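Local structure of acetamidase (Bacillus halodurans, 2II1) at residues K221-F226 and S286-F292; M227-E233 and L280-S286. The protein probably hydrolyses carbon-nitrogen bonds in linear amides, and binds calcium ions. One frame throughout, in Å; residues are numbered along the deposited sequence.

Contact 1 (K221-F226 and S286-F292); sequences KTDTHF and SLALHYF
Where the antiparallel pair of strands 225-232 and 281-288 comes to its end, the turn that leads into the first strand meets the start of helix 289-294, and Phe226 pairs with Leu287 as the last hydrogen-bonded pair. Phe226 N donates almost straight to Leu287 O, and Leu287 N returns a bond to Phe226 O, both at 3.0 Å. Two residues beyond, past the non-hydrogen-bonded pair His225-Ala288, Leu289 N reaches Thr224 O at 2.8 Å with an N-H...O angle of 173°. A water that donates to the same Thr224 O and accepts from His290 N ties the turn to the next residue of the helix. The turn is braced from within by Thr222 OG1, which accepts from the backbone N of both Thr224 and His225, an ST turn and an ST motif on one hydroxyl.

Leu289 splits its two methyls: CD1 lies over the turn, 3.6 Å from Thr222 O, while CD2 packs 3.7 Å from Phe226 CB and also meets the aliphatic part of Lys221, the two side chains crossing at about a right angle. Phe226, with CG anti to its own N (chi1 173°), turns its ring edge toward the face of Phe292 in an offset edge-to-face pair, centroids 5.4 Å apart; Met246 of helix 235-253 touches both side chains. The imidazole of His225 lies obliquely against the other strand, CD2 3.3 Å from Ala288 N, and its ND1 shares a hydrogen bond with Thr224 OG1 that limits rotation of the ring. Two partners on Thr224 O and the straight backbone bonds fix the polar part of the join, while Leu289, Phe226 and Phe292 supply its apolar part.

Contact 2 (M227-E233 and L280-S286); sequences MTIASAE and LKTARFS
Ser231 and Thr282 face each other across an antiparallel ladder, their OG and OG1 hydrogen-bonded at 2.9 Å. Six backbone bonds, two each in the pairs Thr228-Phe285, Ala230-Ala283 and Ala232-Lys281, hold the strands together; Ala230 N to Ala283 O is 3.1 Å.

The tight part is the face carrying Met227, Ile229, Ser231, Thr282, Arg284 and Ser286. Ile229 CG2 packs 3.5 Å from Thr282 CG2. Met227, a selenomethionine, runs alongside Arg284, pointing the same way, and brings SE to 3.5 Å from Arg284 NE, at the guanidinium edge and near its plane. Arg284 starts with CG between its N and carbonyl carbon (chi1 58°) and then extends, carrying NH2 to salt bridges with Asp160 and Asp189, which probably balance its charge and help fix the guanidinium in place. Toward Glu233 and Leu280 the pairing runs out: Glu233 is exposed, and Lys281 leads its chain away to the carbonyls of Ile276 and Asn278.

On the opposite face Thr228, Ala230 and Ala232 lie against helix 235-253, where Thr228 OG1 bonds to Ala242 O, and Phe285 also packs on Ile192 of the second subunit. Strands 219-221 and 270-275 flank the pair within the same sheet.

Both contacts use the strand pair 225-232 with 281-288, contact 1 at its end with the adjoining turn and helix, their centres 16 Å apart in the large mixed sheet. Going along the chain, 221-226 runs straight into 227-233; helices 235-253 and 258-268 and strand 270-275 follow before 280-286 returns into 286-292, so contact 2 closes the inner loop and contact 1 the outer. Ser286 belongs to both, and Thr222 CG2 touches Met227 CE at 3.8 Å where they meet. Contact 2 lies nearer the chain centre, with the side chain of Thr282 about 9 Å from a bound calcium ion. The strand pair thus runs from the neighbourhood of the calcium sites to the last helix of the chain.

Contact 1 (K221-F226 and S286-F292)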
loop_
_atom_site.group_PDB
_atom_site.type_symbol
_atom_site.label_atom_id
_atom_site.label_comp_id
_atom_site.label_asym_id
_atom_site.label_seq_id
_atom_site.Cartn_x
_atom_site.Cartn_y
_atom_site.Cartn_z
ATOM N N LYS A 221 -7.422 10.535 10.504
ATOM C CA LYS A 221 -6.541 11.683 10.236
ATOM C C LYS A 221 -5.339 11.567 11.168
ATOM O O LYS A 221 -5.516 11.310 12.362
ATOM C CB LYS A 221 -7.324 12.972 10.429
ATOM C CG LYS A 221 -6.520 14.216 10.774
ATOM C CD LYS A 221 -7.390 15.447 10.797
ATOM C CE LYS A 221 -8.195 15.572 12.092
ATOM N NZ LYS A 221 -8.468 17.015 12.456
ATOM N N THR A 222 -4.132 11.675 10.582
ATOM C CA THR A 222 -2.871 11.708 11.303
ATOM C C THR A 222 -2.461 13.185 11.403
ATOM O O THR A 222 -3.252 14.061 11.067
ATOM C CB THR A 222 -1.773 10.928 10.555
ATOM O OG1 THR A 222 -1.509 11.557 9.279
ATOM C CG2 THR A 222 -2.190 9.471 10.337
ATOM N N ASP A 223 -1.243 13.468 11.845
ATOM C CA ASP A 223 -0.717 14.838 11.799
ATOM C C ASP A 223 -0.571 15.390 10.361
ATOM O O ASP A 223 -0.469 16.579 10.197
ATOM C CB ASP A 223 0.651 14.919 12.501
ATOM C CG ASP A 223 0.542 15.051 14.028
ATOM O OD1 ASP A 223 -0.495 14.653 14.626
ATOM O OD2 ASP A 223 1.517 15.544 14.634
ATOM N N THR A 224 -0.540 14.549 9.327
ATOM C CA THR A 224 -0.238 15.025 7.968
ATOM C C THR A 224 -1.219 14.595 6.879
ATOM O O THR A 224 -1.260 15.215 5.809
ATOM C CB THR A 224 1.156 14.537 7.533
ATOM O OG1 THR A 224 1.265 13.139 7.794
ATOM C CG2 THR A 224 2.236 15.270 8.299
ATOM N N HIS A 225 -1.978 13.541 7.139
ATOM C CA HIS A 225 -2.869 12.932 6.137
ATOM C C HIS A 225 -4.239 12.622 6.685
ATOM O O HIS A 225 -4.426 12.477 7.881
ATOM C CB HIS A 225 -2.274 11.646 5.585
ATOM C CG HIS A 225 -1.099 11.872 4.708
ATOM N ND1 HIS A 225 0.150 12.108 5.222
ATOM C CD2 HIS A 225 -0.975 11.941 3.360
ATOM C CE1 HIS A 225 1.002 12.299 4.231
ATOM N NE2 HIS A 225 0.343 12.208 3.094
ATOM N N PHE A 226 -5.186 12.525 5.766
ATOM C CA PHE A 226 -6.517 12.038 6.047
ATOM C C PHE A 226 -6.679 10.763 5.209
ATOM O O PHE A 226 -6.165 10.674 4.091
ATOM C CB PHE A 226 -7.560 13.103 5.670
ATOM C CG PHE A 226 -8.961 12.618 5.779
ATOM C CD1 PHE A 226 -9.577 12.537 7.015
ATOM C CD2 PHE A 226 -9.638 12.171 4.660
ATOM C CE1 PHE A 226 -10.839 12.018 7.115
ATOM C CE2 PHE A 226 -10.911 11.677 4.768
ATOM C CZ PHE A 226 -11.503 11.599 5.976
ATOM N N SER A 286 -5.194 7.473 1.191
ATOM C CA SER A 286 -4.614 8.543 1.974
ATOM C C SER A 286 -4.259 9.761 1.097
ATOM O O SER A 286 -3.606 9.622 0.035
ATOM C CB SER A 286 -3.372 8.030 2.689
ATOM O OG SER A 286 -2.671 9.051 3.341
ATOM N N LEU A 287 -4.703 10.943 1.541
ATOM C CA LEU A 287 -4.332 12.200 0.903
ATOM C C LEU A 287 -3.871 13.250 1.953
ATOM O O LEU A 287 -4.485 13.371 3.011
ATOM C CB LEU A 287 -5.513 12.713 0.097
ATOM C CG LEU A 287 -5.308 13.953 -0.765
ATOM C CD1 LEU A 287 -4.395 13.683 -2.017
ATOM C CD2 LEU A 287 -6.664 14.508 -1.152
ATOM N N ALA A 288 -2.822 14.014 1.619
ATOM C CA ALA A 288 -2.234 15.037 2.489
ATOM C C ALA A 288 -3.233 16.123 2.915
ATOM O O ALA A 288 -3.997 16.624 2.096
ATOM C CB ALA A 288 -1.033 15.678 1.813
ATOM N N LEU A 289 -3.226 16.478 4.201
ATOM C CA LEU A 289 -4.232 17.419 4.744
ATOM C C LEU A 289 -4.090 18.810 4.122
ATOM O O LEU A 289 -5.050 19.579 4.061
ATOM C CB LEU A 289 -4.110 17.539 6.268
ATOM C CG LEU A 289 -4.364 16.291 7.113
ATOM C CD1 LEU A 289 -3.745 16.515 8.496
ATOM C CD2 LEU A 289 -5.829 15.993 7.211
ATOM N N HIS A 290 -2.904 19.151 3.648
ATOM C CA HIS A 290 -2.740 20.477 3.061
ATOM C C HIS A 290 -3.571 20.672 1.780
ATOM O O HIS A 290 -3.819 21.812 1.408
ATOM C CB HIS A 290 -1.255 20.807 2.843
ATOM C CG HIS A 290 -0.615 20.036 1.728
ATOM N ND1 HIS A 290 -0.774 20.377 0.399
ATOM C CD2 HIS A 290 0.196 18.952 1.743
ATOM C CE1 HIS A 290 -0.099 19.530 -0.356
ATOM N NE2 HIS A 290 0.504 18.656 0.434
ATOM N N TYR A 291 -4.012 19.578 1.128
ATOM C CA TYR A 291 -4.925 19.645 -0.026
ATOM C C TYR A 291 -6.352 19.963 0.416
ATOM O O TYR A 291 -7.056 20.757 -0.227
ATOM C CB TYR A 291 -4.901 18.334 -0.856
ATOM C CG TYR A 291 -3.571 18.049 -1.549
ATOM C CD1 TYR A 291 -3.126 18.848 -2.603
ATOM C CD2 TYR A 291 -2.757 16.996 -1.140
ATOM C CE1 TYR A 291 -1.926 18.596 -3.235
ATOM C CE2 TYR A 291 -1.543 16.743 -1.767
ATOM C CZ TYR A 291 -1.141 17.547 -2.816
ATOM O OH TYR A 291 0.051 17.318 -3.427
ATOM N N PHE A 292 -6.771 19.365 1.528
ATOM C CA PHE A 292 -8.034 19.711 2.174
ATOM C C PHE A 292 -8.041 21.162 2.659
ATOM O O PHE A 292 -9.058 21.817 2.574
ATOM C CB PHE A 292 -8.333 18.772 3.343
ATOM C CG PHE A 292 -8.506 17.358 2.926
ATOM C CD1 PHE A 292 -9.699 16.919 2.407
ATOM C CD2 PHE A 292 -7.445 16.465 2.992
ATOM C CE1 PHE A 292 -9.821 15.604 1.989
ATOM C CE2 PHE A 292 -7.581 15.163 2.557
ATOM C CZ PHE A 292 -8.766 14.747 2.066
HETATM O O HOH W 1 -0.421 17.666 4.729
#

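Contact 2 (M227-E233 and L280-S286)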
loop_
_atom_site.group_PDB
_atom_site.type_symbol
_atom_site.label_atom_id
_atom_site.label_comp_id
_atom_site.label_asym_id
_atom_site.label_seq_id
_atom_site.Cartn_x
_atom_site.Cartn_y
_atom_site.Cartn_z
HETATM N N MSE A 227 -7.328 9.753 5.772
HETATM C CA MSE A 227 -7.512 8.495 5.048
HETATM C C MSE A 227 -8.870 7.916 5.209
HETATM O O MSE A 227 -9.393 7.864 6.314
HETATM C CB MSE A 227 -6.546 7.439 5.565
HETATM C CG MSE A 227 -5.184 7.975 5.810
HETATM SE SE MSE A 227 -4.017 6.521 6.315
HETATM C CE MSE A 227 -2.587 7.688 6.998
ATOM N N THR A 228 -9.396 7.420 4.094
ATOM C CA THR A 228 -10.610 6.629 4.066
ATOM C C THR A 228 -10.268 5.126 4.091
ATOM O O THR A 228 -9.371 4.662 3.405
ATOM C CB THR A 228 -11.529 7.008 2.866
ATOM O OG1 THR A 228 -10.813 6.929 1.624
ATOM C CG2 THR A 228 -12.075 8.451 3.064
ATOM N N ILE A 229 -10.988 4.398 4.925
ATOM C CA ILE A 229 -10.821 2.956 5.116
ATOM C C ILE A 229 -12.038 2.142 4.593
ATOM O O ILE A 229 -13.219 2.477 4.845
ATOM C CB ILE A 229 -10.605 2.653 6.614
ATOM C CG1 ILE A 229 -9.391 3.412 7.137
ATOM C CG2 ILE A 229 -10.362 1.173 6.822
ATOM C CD1 ILE A 229 -9.289 3.450 8.627
ATOM N N ALA A 230 -11.754 1.052 3.886
ATOM C CA ALA A 230 -12.801 0.133 3.481
ATOM C C ALA A 230 -12.354 -1.314 3.605
ATOM O O ALA A 230 -11.175 -1.635 3.426
ATOM C CB ALA A 230 -13.286 0.438 2.055
ATOM N N SER A 231 -13.317 -2.184 3.919
ATOM C CA SER A 231 -13.089 -3.624 3.963
ATOM C C SER A 231 -14.033 -4.394 3.049
ATOM O O SER A 231 -15.227 -4.060 2.949
ATOM C CB SER A 231 -13.256 -4.155 5.391
ATOM O OG SER A 231 -12.345 -3.489 6.229
ATOM N N ALA A 232 -13.490 -5.447 2.445
ATOM C CA ALA A 232 -14.221 -6.274 1.508
ATOM C C ALA A 232 -13.685 -7.695 1.490
ATOM O O ALA A 232 -12.682 -8.012 2.111
ATOM C CB ALA A 232 -14.153 -5.642 0.127
ATOM N N GLU A 233 -14.367 -8.556 0.749
ATOM C CA GLU A 233 -13.993 -9.952 0.642
ATOM C C GLU A 233 -12.663 -10.120 -0.089
ATOM O O GLU A 233 -11.896 -11.041 0.193
ATOM C CB GLU A 233 -15.071 -10.713 -0.131
ATOM C CG GLU A 233 -16.511 -10.572 0.390
ATOM C CD GLU A 233 -16.747 -11.307 1.667
ATOM O OE1 GLU A 233 -15.798 -11.960 2.171
ATOM O OE2 GLU A 233 -17.893 -11.243 2.163
ATOM N N LEU A 280 -12.300 -10.394 6.170
ATOM C CA LEU A 280 -12.364 -9.370 5.154
ATOM C C LEU A 280 -10.992 -8.693 5.128
ATOM O O LEU A 280 -10.285 -8.641 6.140
ATOM C CB LEU A 280 -13.569 -8.410 5.348
ATOM C CG LEU A 280 -15.001 -8.979 5.245
ATOM C CD1 LEU A 280 -16.045 -7.881 5.094
ATOM C CD2 LEU A 280 -15.097 -9.908 4.089
ATOM N N LYS A 281 -10.587 -8.268 3.939
ATOM C CA LYS A 281 -9.329 -7.564 3.728
ATOM C C LYS A 281 -9.583 -6.037 3.869
ATOM O O LYS A 281 -10.670 -5.545 3.593
ATOM C CB LYS A 281 -8.740 -7.906 2.342
ATOM C CG LYS A 281 -8.837 -9.372 1.906
ATOM C CD LYS A 281 -8.059 -10.287 2.815
ATOM C CE LYS A 281 -8.322 -11.773 2.496
ATOM N NZ LYS A 281 -7.959 -12.642 3.681
ATOM N N THR A 282 -8.581 -5.276 4.288
ATOM C CA THR A 282 -8.776 -3.842 4.539
ATOM C C THR A 282 -7.725 -3.038 3.791
ATOM O O THR A 282 -6.572 -3.413 3.774
ATOM C CB THR A 282 -8.682 -3.524 6.019
ATOM O OG1 THR A 282 -9.641 -4.314 6.723
ATOM C CG2 THR A 282 -8.941 -2.027 6.286
ATOM N N ALA A 283 -8.157 -1.933 3.191
ATOM C CA ALA A 283 -7.331 -1.014 2.404
ATOM C C ALA A 283 -7.667 0.391 2.837
ATOM O O ALA A 283 -8.747 0.620 3.429
ATOM C CB ALA A 283 -7.612 -1.182 0.921
ATOM N N ARG A 284 -6.746 1.325 2.595
ATOM C CA ARG A 284 -7.017 2.761 2.855
ATOM C C ARG A 284 -6.476 3.669 1.781
ATOM O O ARG A 284 -5.385 3.443 1.262
ATOM C CB ARG A 284 -6.525 3.249 4.241
ATOM C CG ARG A 284 -5.063 3.084 4.544
ATOM C CD ARG A 284 -4.826 2.964 6.052
ATOM N NE ARG A 284 -3.397 3.099 6.364
ATOM C CZ ARG A 284 -2.490 2.137 6.217
ATOM N NH1 ARG A 284 -2.836 0.945 5.774
ATOM N NH2 ARG A 284 -1.214 2.364 6.497
ATOM N N PHE A 285 -7.250 4.699 1.445
ATOM C CA PHE A 285 -6.754 5.754 0.565
ATOM C C PHE A 285 -6.417 6.969 1.396
ATOM O O PHE A 285 -7.277 7.471 2.135
ATOM C CB PHE A 285 -7.762 6.164 -0.521
ATOM C CG PHE A 285 -7.104 6.870 -1.666
ATOM C CD1 PHE A 285 -6.808 8.216 -1.599
ATOM C CD2 PHE A 285 -6.672 6.147 -2.755
ATOM C CE1 PHE A 285 -6.118 8.834 -2.633
ATOM C CE2 PHE A 285 -6.023 6.753 -3.780
ATOM C CZ PHE A 285 -5.753 8.116 -3.725
ATOM N N SER A 286 -5.194 7.473 1.191
ATOM C CA SER A 286 -4.614 8.543 1.974
ATOM C C SER A 286 -4.259 9.761 1.097
ATOM O O SER A 286 -3.606 9.622 0.035
ATOM C CB SER A 286 -3.372 8.030 2.689
ATOM O OG SER A 286 -2.671 9.051 3.341
#